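PDB 4QEY: uncharacterized protein from Bacteroides ovatus, which is of unknown function but belongs to the DUF4425 family, related by sequence to PLAT/LH2 and C2-like calcium-binding lipoproteins. Local coordinates for residues A[42-45]-A[49-52]; A[96-101]-A[106-111]. One frame throughout, in Å; residues are numbered along the deposited sequence.

Contact 1 of 2, residues A[42-45]-A[49-52]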
loop_
_atom_site.group_PDB
_atom_site.type_symbol
_atom_site.label_atom_id
_atom_site.label_comp_id
_atom_site.label_asym_id
_atom_site.label_seq_id
_atom_site.Cartn_x
_atom_site.Cartn_y
_atom_site.Cartn_z
ATOM N N LYS A 42 -8.625 9.989 -10.315
ATOM C CA LYS A 42 -8.644 10.732 -9.064
ATOM C C LYS A 42 -8.471 9.757 -7.913
ATOM O O LYS A 42 -8.962 8.632 -8.013
ATOM C CB LYS A 42 -9.946 11.517 -8.912
ATOM C CG LYS A 42 -10.081 12.738 -9.777
ATOM C CD LYS A 42 -11.129 13.597 -9.118
ATOM C CE LYS A 42 -11.309 14.962 -9.709
ATOM N NZ LYS A 42 -11.940 15.881 -8.712
ATOM N N LEU A 43 -7.785 10.140 -6.836
ATOM C CA LEU A 43 -7.612 9.185 -5.734
ATOM C C LEU A 43 -8.344 9.676 -4.493
ATOM O O LEU A 43 -8.386 10.872 -4.220
ATOM C CB LEU A 43 -6.122 8.922 -5.418
ATOM C CG LEU A 43 -5.262 8.371 -6.561
ATOM C CD1 LEU A 43 -3.834 8.184 -6.101
ATOM C CD2 LEU A 43 -5.830 7.049 -7.109
ATOM N N TYR A 44 -8.920 8.742 -3.751
ATOM C CA TYR A 44 -9.708 9.068 -2.581
ATOM C C TYR A 44 -9.348 8.214 -1.402
ATOM O O TYR A 44 -8.968 7.057 -1.566
ATOM C CB TYR A 44 -11.212 8.869 -2.894
ATOM C CG TYR A 44 -11.710 9.605 -4.117
ATOM C CD1 TYR A 44 -12.074 10.945 -4.045
ATOM C CD2 TYR A 44 -11.838 8.957 -5.343
ATOM C CE1 TYR A 44 -12.527 11.631 -5.170
ATOM C CE2 TYR A 44 -12.304 9.628 -6.471
ATOM C CZ TYR A 44 -12.657 10.965 -6.378
ATOM O OH TYR A 44 -13.151 11.640 -7.473
ATOM N N ASN A 45 -9.518 8.762 -0.197
ATOM C CA ASN A 45 -9.314 8.005 1.044
ATOM C C ASN A 45 -10.628 7.271 1.382
ATOM O O ASN A 45 -11.588 7.372 0.614
ATOM C CB ASN A 45 -8.846 8.919 2.191
ATOM C CG ASN A 45 -9.796 10.020 2.609
ATOM O OD1 ASN A 45 -10.948 10.116 2.177
ATOM N ND2 ASN A 45 -9.336 10.875 3.496
ATOM N N GLU A 49 -12.578 11.513 0.417
ATOM C CA GLU A 49 -11.907 12.804 0.239
ATOM C C GLU A 49 -10.839 12.666 -0.836
ATOM O O GLU A 49 -10.072 11.703 -0.803
ATOM C CB GLU A 49 -11.301 13.301 1.567
ATOM C CG GLU A 49 -12.317 13.531 2.683
ATOM C CD GLU A 49 -11.773 13.725 4.091
ATOM O OE1 GLU A 49 -10.611 13.338 4.357
ATOM O OE2 GLU A 49 -12.548 14.196 4.955
ATOM N N TYR A 50 -10.816 13.602 -1.805
ATOM C CA TYR A 50 -9.869 13.627 -2.923
ATOM C C TYR A 50 -8.456 13.881 -2.399
ATOM O O TYR A 50 -8.238 14.833 -1.654
ATOM C CB TYR A 50 -10.283 14.688 -3.957
ATOM C CG TYR A 50 -9.372 14.852 -5.157
ATOM C CD1 TYR A 50 -9.023 13.761 -5.949
ATOM C CD2 TYR A 50 -8.977 16.116 -5.587
ATOM C CE1 TYR A 50 -8.212 13.912 -7.070
ATOM C CE2 TYR A 50 -8.205 16.282 -6.737
ATOM C CZ TYR A 50 -7.842 15.177 -7.486
ATOM O OH TYR A 50 -7.109 15.327 -8.635
ATOM N N LEU A 51 -7.511 13.008 -2.793
ATOM C CA LEU A 51 -6.100 13.024 -2.383
ATOM C C LEU A 51 -5.157 13.596 -3.446
ATOM O O LEU A 51 -4.006 13.927 -3.133
ATOM C CB LEU A 51 -5.653 11.573 -2.079
ATOM C CG LEU A 51 -6.339 10.848 -0.915
ATOM C CD1 LEU A 51 -5.978 9.384 -0.925
ATOM C CD2 LEU A 51 -5.987 11.496 0.429
ATOM N N GLY A 52 -5.633 13.644 -4.682
ATOM C CA GLY A 52 -4.871 14.031 -5.859
ATOM C C GLY A 52 -4.833 12.852 -6.816
ATOM O O GLY A 52 -5.548 11.872 -6.614
#

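Contact 2 of 2, residues A[96-101]-A[106-111]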
loop_
_atom_site.group_PDB
_atom_site.type_symbol
_atom_site.label_atom_id
_atom_site.label_comp_id
_atom_site.label_asym_id
_atom_site.label_seq_id
_atom_site.Cartn_x
_atom_site.Cartn_y
_atom_site.Cartn_z
ATOM N N SER A 96 0.637 -5.974 5.623
ATOM C CA SER A 96 -0.356 -6.622 4.778
ATOM C C SER A 96 -0.795 -5.610 3.725
ATOM O O SER A 96 -1.050 -4.445 4.053
ATOM C CB SER A 96 -1.537 -7.194 5.563
ATOM O OG SER A 96 -2.474 -6.212 5.971
ATOM N N VAL A 97 -0.780 -6.028 2.455
ATOM C CA VAL A 97 -1.209 -5.200 1.326
ATOM C C VAL A 97 -2.367 -5.948 0.668
ATOM O O VAL A 97 -2.147 -7.028 0.115
ATOM C CB VAL A 97 -0.070 -4.855 0.333
ATOM C CG1 VAL A 97 -0.552 -3.842 -0.691
ATOM C CG2 VAL A 97 1.176 -4.329 1.059
ATOM N N ILE A 98 -3.601 -5.428 0.792
ATOM C CA ILE A 98 -4.775 -6.110 0.235
ATOM C C ILE A 98 -5.407 -5.225 -0.851
ATOM O O ILE A 98 -5.736 -4.058 -0.611
ATOM C CB ILE A 98 -5.821 -6.522 1.307
ATOM C CG1 ILE A 98 -5.155 -7.267 2.487
ATOM C CG2 ILE A 98 -6.875 -7.407 0.668
ATOM C CD1 ILE A 98 -6.027 -7.439 3.718
ATOM N N ALA A 99 -5.569 -5.814 -2.045
ATOM C CA ALA A 99 -6.136 -5.172 -3.222
ATOM C C ALA A 99 -7.571 -5.637 -3.450
ATOM O O ALA A 99 -7.878 -6.833 -3.338
ATOM C CB ALA A 99 -5.281 -5.475 -4.439
ATOM N N TYR A 100 -8.454 -4.679 -3.758
ATOM C CA TYR A 100 -9.875 -4.908 -3.987
ATOM C C TYR A 100 -10.362 -4.270 -5.287
ATOM O O TYR A 100 -9.801 -3.272 -5.742
ATOM C CB TYR A 100 -10.719 -4.330 -2.824
ATOM C CG TYR A 100 -10.352 -4.785 -1.431
ATOM C CD1 TYR A 100 -9.417 -4.084 -0.672
ATOM C CD2 TYR A 100 -11.012 -5.855 -0.825
ATOM C CE1 TYR A 100 -9.097 -4.475 0.628
ATOM C CE2 TYR A 100 -10.703 -6.256 0.476
ATOM C CZ TYR A 100 -9.750 -5.554 1.203
ATOM O OH TYR A 100 -9.414 -5.930 2.483
ATOM N N ILE A 101 -11.428 -4.838 -5.867
ATOM C CA ILE A 101 -12.186 -4.308 -6.999
ATOM C C ILE A 101 -13.633 -4.458 -6.571
ATOM O O ILE A 101 -14.114 -5.592 -6.427
ATOM C CB ILE A 101 -11.875 -4.905 -8.403
ATOM C CG1 ILE A 101 -10.366 -4.857 -8.740
ATOM C CG2 ILE A 101 -12.705 -4.172 -9.471
ATOM C CD1 ILE A 101 -9.955 -5.662 -10.028
ATOM N N VAL A 106 -8.936 -9.162 -4.667
ATOM C CA VAL A 106 -8.390 -9.682 -5.921
ATOM C C VAL A 106 -6.901 -10.024 -5.749
ATOM O O VAL A 106 -6.373 -10.831 -6.513
ATOM C CB VAL A 106 -8.610 -8.694 -7.098
ATOM C CG1 VAL A 106 -10.096 -8.591 -7.450
ATOM C CG2 VAL A 106 -8.022 -7.312 -6.811
ATOM N N ASN A 107 -6.231 -9.428 -4.757
ATOM C CA ASN A 107 -4.821 -9.691 -4.517
ATOM C C ASN A 107 -4.454 -9.401 -3.058
ATOM O O ASN A 107 -5.150 -8.637 -2.376
ATOM C CB ASN A 107 -3.941 -8.863 -5.463
ATOM C CG ASN A 107 -2.593 -9.461 -5.704
ATOM O OD1 ASN A 107 -2.248 -10.529 -5.184
ATOM N ND2 ASN A 107 -1.841 -8.828 -6.576
ATOM N N ARG A 108 -3.375 -10.044 -2.579
ATOM C CA ARG A 108 -2.912 -9.928 -1.197
ATOM C C ARG A 108 -1.439 -10.253 -1.082
ATOM O O ARG A 108 -0.965 -11.226 -1.665
ATOM C CB ARG A 108 -3.722 -10.870 -0.275
ATOM C CG ARG A 108 -3.333 -10.866 1.211
ATOM C CD ARG A 108 -4.071 -11.961 1.984
ATOM N NE ARG A 108 -5.486 -11.644 2.172
ATOM C CZ ARG A 108 -5.996 -11.112 3.281
ATOM N NH1 ARG A 108 -5.216 -10.869 4.333
ATOM N NH2 ARG A 108 -7.296 -10.844 3.358
ATOM N N LEU A 109 -0.727 -9.449 -0.296
ATOM C CA LEU A 109 0.672 -9.676 0.043
ATOM C C LEU A 109 0.838 -9.540 1.546
ATOM O O LEU A 109 0.443 -8.532 2.126
ATOM C CB LEU A 109 1.646 -8.740 -0.709
ATOM C CG LEU A 109 3.141 -8.964 -0.417
ATOM C CD1 LEU A 109 3.615 -10.344 -0.909
ATOM C CD2 LEU A 109 3.983 -7.886 -1.022
ATOM N N GLU A 110 1.384 -10.578 2.165
ATOM C CA GLU A 110 1.692 -10.640 3.589
ATOM C C GLU A 110 3.199 -10.742 3.758
ATOM O O GLU A 110 3.813 -11.682 3.245
ATOM C CB GLU A 110 0.974 -11.822 4.274
ATOM C CG GLU A 110 -0.547 -11.768 4.293
ATOM C CD GLU A 110 -1.214 -10.940 5.377
ATOM O OE1 GLU A 110 -0.514 -10.160 6.065
ATOM O OE2 GLU A 110 -2.441 -11.115 5.571
ATOM N N LYS A 111 3.803 -9.757 4.424
ATOM C CA LYS A 111 5.246 -9.732 4.661
ATOM C C LYS A 111 5.567 -9.479 6.127
ATOM O O LYS A 111 4.835 -8.764 6.811
ATOM C CB LYS A 111 5.923 -8.652 3.794
ATOM C CG LYS A 111 6.154 -9.039 2.333
ATOM C CD LYS A 111 7.368 -9.980 2.158
ATOM C CE LYS A 111 7.694 -10.255 0.711
ATOM N NZ LYS A 111 8.897 -11.119 0.584
#

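Contact 1 of 2, residues A[42-45]-A[49-52]
With chi1 of Y50 at 179°, CG lies anti to the backbone N and the ring comes to lie against the chain of K42, which runs extended beyond CG; the two side chains cross at about a right angle. K42 CB and CG brush the CE1 side of Y50, CD lies over one ring face in a CH-pi contact, and NZ ends above the middle of that face, 4.2 Å from the Y50 ring centroid and only 7° off its normal: a cation-pi interaction. The amide N of G52 sits over the opposite face, toward the rim, so the ring is held between lysine and backbone, while D53 takes the Y50 hydroxyl in a hydrogen bond. Y44 crosses the Y50 side chain at a slant, its CD1 3.6 Å from Y50 CA.

At the other end the N45 amide uses both its oxygen and its nitrogen on E49. N45 OD1 accepts the backbone N of E49 at 2.8 Å, and N45 ND2 gives a hydrogen to E49 OE1 at 2.9 Å. OE1 lies near the amide plane of N45, but ND2 meets it on the anti side and well out of the carboxylate plane, the two flat groups being turned 35° apart. A backbone bond from N45 N to E49 O, 3.1 Å long, joins the same two residues.

Between these ends the amide of L51 donates to L43 O at 2.7 Å. L51 leans across the strand, setting CD1 against the Y44 carbonyl carbon and N45 N. L43 is the buried member and its side chain meets C67 of strand 64-68. The whole is a short, irregular antiparallel beta hairpin at the protein surface, with Y44 and Y50 a non-hydrogen-bonded pair.

Contact 2 of 2, residues A[96-101]-A[106-111]
Backbone hydrogen bonds make V97 and L109 a hydrogen-bonded pair, one bond each way: V97 N to L109 O and L109 N to V97 O, each 2.8 Å. A99 N then donates to N107 O at 2.9 Å. The carbonyl of A99 takes two amides, V106 N at 2.9 Å and, weakly, N107 N at 3.4 Å, so two consecutive residues of one strand face a single residue of the other.

Polar side chains add bonds on both faces. On the face bearing S96, I98, R108 and E110, R108 NH1 reaches E110 OE2 in a salt bridge of 3.0 Å; the oxygen lies in the guanidinium plane but is met on its anti side, 30° out of the carboxylate plane. R108 NH2 is paired with E105, and two carboxylates on one guanidinium probably limit its rotation. On the other face N107 leads its amide away from strand 92-101, and ND2 donates to S127 O.

Nonpolar packing begins with the same arginine. R108 bends at chi3 (-73°), which lays its guanidinium beside I98: CG1 of I98 sits over the centre of one face, and CD1 comes to 3.6 Å from R108 NH1. The two side chains run the same way. On the face of V97 and L109, which touch loosely, A99 CB meets N107 CB at 3.8 Å; V126 covers part of this face, touching V97, N107 and L109. At the hairpin end V106 CG1 and CG2 both pack against CG1 and CD1 of I101, the side chains crossing at about a right angle. An antiparallel pair of edge and inner strand, 176° between directions, it carries a classic beta bulge where V106 and N107 both face A99.

In the fold
Contact 1 closes before contact 2 opens along the chain, and the two do not touch: their centres are 20 Å apart and their nearest atoms about 11 Å. Each is a hairpin. Contact 1 is a small two-stranded sheet, 43-44 with 50-52, on the surface, whereas contact 2 joins strands 92-101 and 104-114 of a four-stranded antiparallel sheet, with 104-114 at its edge. Strand 64-68 is that sheet's other edge; L43 and Y44 of contact 1 touch it, and Y44 is hydrogen-bonded to Q68 through the backbone, so contact 1 sits at the edge opposite strand 104-114. A second four-stranded sheet completes the all-beta fold, consistent with the PLAT- and C2-like family.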